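Local coordinates for protein ribose-phosphate pyrophosphokinase (Thermus thermophilus, PDB 7PN0) that probably catalyses the transfer of a diphosphoryl group from ATP to ribose 5-phosphate, giving phosphoribosyl diphosphate and AMP, at residues A75-G78 and R83-A86; A151-T156 and E266-D271. One frame throughout, in Å; residues are numbered along the deposited sequence.

Contact 1: A75-G78 and R83-A86; sequences AAKG and RVTA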
# COMPACT_ATOMS: atom_id res chain seq x y z
N ALA A 75 -9.96 -16.12 -3.67
CA ALA A 75 -10.65 -16.71 -4.83
C ALA A 75 -11.92 -15.91 -5.10
O ALA A 75 -12.23 -15.66 -6.28
CB ALA A 75 -10.92 -18.17 -4.55
N ALA A 76 -12.62 -15.45 -4.05
CA ALA A 76 -13.86 -14.64 -4.20
C ALA A 76 -13.50 -13.33 -4.88
O ALA A 76 -14.26 -12.96 -5.83
CB ALA A 76 -14.56 -14.40 -2.89
N LYS A 77 -12.44 -12.65 -4.45
CA LYS A 77 -12.04 -11.37 -5.11
C LYS A 77 -11.63 -11.68 -6.55
O LYS A 77 -12.01 -10.90 -7.46
CB LYS A 77 -10.98 -10.64 -4.28
CG LYS A 77 -11.56 -9.91 -3.09
CD LYS A 77 -12.51 -8.83 -3.56
CE LYS A 77 -12.88 -7.86 -2.49
NZ LYS A 77 -11.70 -7.06 -2.06
N GLY A 78 -10.90 -12.78 -6.76
CA GLY A 78 -10.39 -13.21 -8.08
C GLY A 78 -11.53 -13.56 -9.04
O GLY A 78 -11.34 -13.49 -10.28
N ARG A 83 -18.03 -7.45 -3.01
CA ARG A 83 -17.62 -7.21 -1.61
C ARG A 83 -17.41 -8.58 -1.00
O ARG A 83 -18.22 -9.52 -1.31
CB ARG A 83 -18.62 -6.40 -0.81
CG ARG A 83 -18.04 -5.99 0.54
CD ARG A 83 -18.88 -4.93 1.22
NE ARG A 83 -20.27 -5.35 1.44
CZ ARG A 83 -21.17 -4.58 2.04
NH1 ARG A 83 -22.41 -5.00 2.18
NH2 ARG A 83 -20.82 -3.40 2.54
N VAL A 84 -16.38 -8.70 -0.18
CA VAL A 84 -16.09 -9.96 0.56
C VAL A 84 -15.99 -9.68 2.07
O VAL A 84 -15.15 -8.87 2.47
CB VAL A 84 -14.83 -10.64 0.02
CG1 VAL A 84 -14.50 -11.88 0.83
CG2 VAL A 84 -14.97 -11.00 -1.43
N THR A 85 -16.85 -10.33 2.85
CA THR A 85 -16.81 -10.27 4.32
C THR A 85 -16.32 -11.60 4.87
O THR A 85 -16.94 -12.67 4.52
CB THR A 85 -18.19 -9.92 4.88
OG1 THR A 85 -18.62 -8.66 4.35
CG2 THR A 85 -18.19 -9.95 6.40
N ALA A 86 -15.32 -11.56 5.74
CA ALA A 86 -14.88 -12.71 6.55
C ALA A 86 -15.84 -12.77 7.74
O ALA A 86 -15.75 -11.93 8.62
CB ALA A 86 -13.46 -12.61 7.01
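No flat group takes part where Val84 meets Ala76 and Lys77; neither ring face nor planar edge is used, and the touching surfaces are methyl and methylene carbons. The planar guanidinium of Arg83, a residue whose CB points away from the helix, instead forms salt bridges through NE with Asp51 and through NH2 with Glu49 of a neighbouring subunit. Val84 CG2 does the work on the strand side. Because CG1 stands anti to the backbone N (chi1 177°), CG2 is the branch that reaches the helix, and it lies 3.7 Å from Ala76 CB. This is the return step of a beta-alpha-beta crossover in the PRTase-like N-terminal domain: strand 51-55 leads into helix 62-78, and after a four-residue connection the chain comes back as strand 83-88, parallel to the first. Val52 and Ile54 of the first strand extend the apolar layer beside Ala76 and Val84. Lys77 contributes its stem, which crosses the valine branch with CD 3.9 Å from Val84 CG2. The bend at chi2 (-63°) lays CG, CD and CE along that one methyl, and the further bend at chi4 (66°) turns NZ off to Gly119 O, to which it is hydrogen-bonded, and to Asp121 OD1, its salt-bridge partner. The other carboxylate oxygen of Asp121 accepts a hydrogen bond from Val84 N.

Contact 2: A151-T156 and E266-D271; sequences ANYFAT and EVAATD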
# COMPACT_ATOMS: atom_id res chain seq x y z
N ALA A 151 -27.58 -14.05 28.83
CA ALA A 151 -28.52 -13.61 29.89
C ALA A 151 -29.89 -14.31 29.70
O ALA A 151 -30.47 -14.79 30.69
CB ALA A 151 -28.60 -12.10 29.88
N ASN A 152 -30.39 -14.44 28.48
CA ASN A 152 -31.66 -15.16 28.19
C ASN A 152 -31.57 -16.60 28.70
O ASN A 152 -32.52 -17.10 29.37
CB ASN A 152 -32.01 -15.11 26.71
CG ASN A 152 -33.37 -15.75 26.43
OD1 ASN A 152 -34.38 -15.15 26.74
ND2 ASN A 152 -33.38 -16.94 25.86
N TYR A 153 -30.47 -17.28 28.39
CA TYR A 153 -30.22 -18.68 28.81
C TYR A 153 -30.43 -18.76 30.32
O TYR A 153 -31.26 -19.56 30.80
CB TYR A 153 -28.81 -19.15 28.47
CG TYR A 153 -28.37 -20.33 29.29
CD1 TYR A 153 -28.94 -21.58 29.10
CD2 TYR A 153 -27.42 -20.20 30.28
CE1 TYR A 153 -28.54 -22.67 29.85
CE2 TYR A 153 -27.04 -21.27 31.07
CZ TYR A 153 -27.61 -22.52 30.86
OH TYR A 153 -27.18 -23.58 31.62
N PHE A 154 -29.69 -17.95 31.08
CA PHE A 154 -29.75 -18.03 32.55
C PHE A 154 -31.18 -17.70 33.01
O PHE A 154 -31.68 -18.39 33.92
CB PHE A 154 -28.74 -17.09 33.22
CG PHE A 154 -27.31 -17.56 33.23
CD1 PHE A 154 -26.91 -18.70 33.91
CD2 PHE A 154 -26.34 -16.83 32.54
CE1 PHE A 154 -25.58 -19.09 33.92
CE2 PHE A 154 -25.01 -17.24 32.55
CZ PHE A 154 -24.64 -18.36 33.25
N ALA A 155 -31.80 -16.65 32.49
CA ALA A 155 -33.18 -16.24 32.86
C ALA A 155 -34.13 -17.44 32.65
O ALA A 155 -35.09 -17.53 33.42
CB ALA A 155 -33.67 -15.05 32.09
N THR A 156 -33.87 -18.33 31.67
CA THR A 156 -34.78 -19.47 31.41
C THR A 156 -34.39 -20.72 32.19
O THR A 156 -35.17 -21.69 32.10
CB THR A 156 -34.90 -19.80 29.93
OG1 THR A 156 -33.66 -20.34 29.49
CG2 THR A 156 -35.32 -18.60 29.13
N GLU A 266 -24.37 -27.30 34.83
CA GLU A 266 -24.55 -27.23 33.37
C GLU A 266 -23.55 -26.22 32.83
O GLU A 266 -23.22 -25.25 33.56
CB GLU A 266 -25.97 -26.80 33.07
CG GLU A 266 -26.37 -26.97 31.64
CD GLU A 266 -27.88 -26.91 31.48
OE1 GLU A 266 -28.39 -25.84 31.20
OE2 GLU A 266 -28.52 -27.94 31.67
N VAL A 267 -23.16 -26.42 31.58
CA VAL A 267 -22.23 -25.50 30.88
C VAL A 267 -22.85 -25.21 29.52
O VAL A 267 -23.05 -26.17 28.74
CB VAL A 267 -20.83 -26.13 30.76
CG1 VAL A 267 -19.87 -25.16 30.08
CG2 VAL A 267 -20.31 -26.54 32.14
N ALA A 268 -23.16 -23.95 29.28
CA ALA A 268 -23.79 -23.49 28.04
C ALA A 268 -22.76 -22.67 27.26
O ALA A 268 -22.02 -21.88 27.89
CB ALA A 268 -25.02 -22.68 28.34
N ALA A 269 -22.77 -22.81 25.94
CA ALA A 269 -21.92 -22.02 25.03
C ALA A 269 -22.69 -21.88 23.73
O ALA A 269 -23.64 -22.66 23.51
CB ALA A 269 -20.60 -22.68 24.87
N THR A 270 -22.33 -20.90 22.90
CA THR A 270 -22.98 -20.75 21.59
C THR A 270 -22.40 -21.81 20.64
O THR A 270 -21.50 -22.63 21.03
CB THR A 270 -22.80 -19.32 21.05
OG1 THR A 270 -21.46 -19.28 20.54
CG2 THR A 270 -23.12 -18.25 22.06
N ASP A 271 -22.83 -21.73 19.39
CA ASP A 271 -22.38 -22.64 18.32
C ASP A 271 -21.40 -21.87 17.43
O ASP A 271 -21.23 -22.27 16.28
CB ASP A 271 -23.56 -23.27 17.57
CG ASP A 271 -24.65 -22.33 17.08
OD1 ASP A 271 -24.54 -21.10 17.30
OD2 ASP A 271 -25.62 -22.84 16.47
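Tyr153 lays one ring face over the methyl of Ala268 and offers its hydroxyl to Glu266, so an apolar and a polar interaction share one side chain. The apolar part is a CH-pi contact: Ala268 CB sits 3.7 Å from the ring centroid and 14° off the normal, almost squarely over the middle. With CG anti to the backbone N (chi1 159°), the tyrosine reaches from its helix to the strand. Its own CD2 also lies 3.9 Å above the plane of the Phe154 ring, over the centre. The polar part is the short hydrogen bond from Tyr153 OH to Glu266 OE1, 2.6 Å long, which meets the oxygen on its anti side and 19° out of the carboxylate plane. Charge enters through the other oxygen, since Glu266 OE2 forms salt bridges with Arg157 and Arg282; both oxygens of this buried carboxylate are thus engaged. A phenylalanine in place of Tyr153 would probably leave Glu266 OE1 without its hydroxyl partner and the carboxylate less firmly fixed in rotation. Within the helix, Thr156 OG1 donates to Tyr153 O at 2.8 Å. Helix 147-157 packs on the mixed sheet of the C-terminal half, whose strand 266-270 lies in the PRTase-like synthetase-associated domain: Tyr153 also touches Tyr243 of strand 241-246 and Leu284 of strand 281-284, on either side of strand 266-270, and Phe154 meets Leu179 and Leu183 of helix 173-183.

Contacts 1 and 2 follow one another along the chain and lie on opposite sides of its centre, their own centres 34 Å apart and their nearest atoms about 14 Å apart. Each seats a helix on a central sheet, one in each half of the molecule, but the helix and strand of contact 1 are consecutive in sequence whereas those of contact 2 are separated by 109 residues. Neither includes a residue of the ADP pocket. Contact 1 is nearer to it in sequence, for strand 83-88 runs on toward Ser92, Tyr93, Arg95 and Ser96. Contact 1 also reaches neighbouring subunits, through Arg83 and Ala75, while contact 2 touches no other subunit.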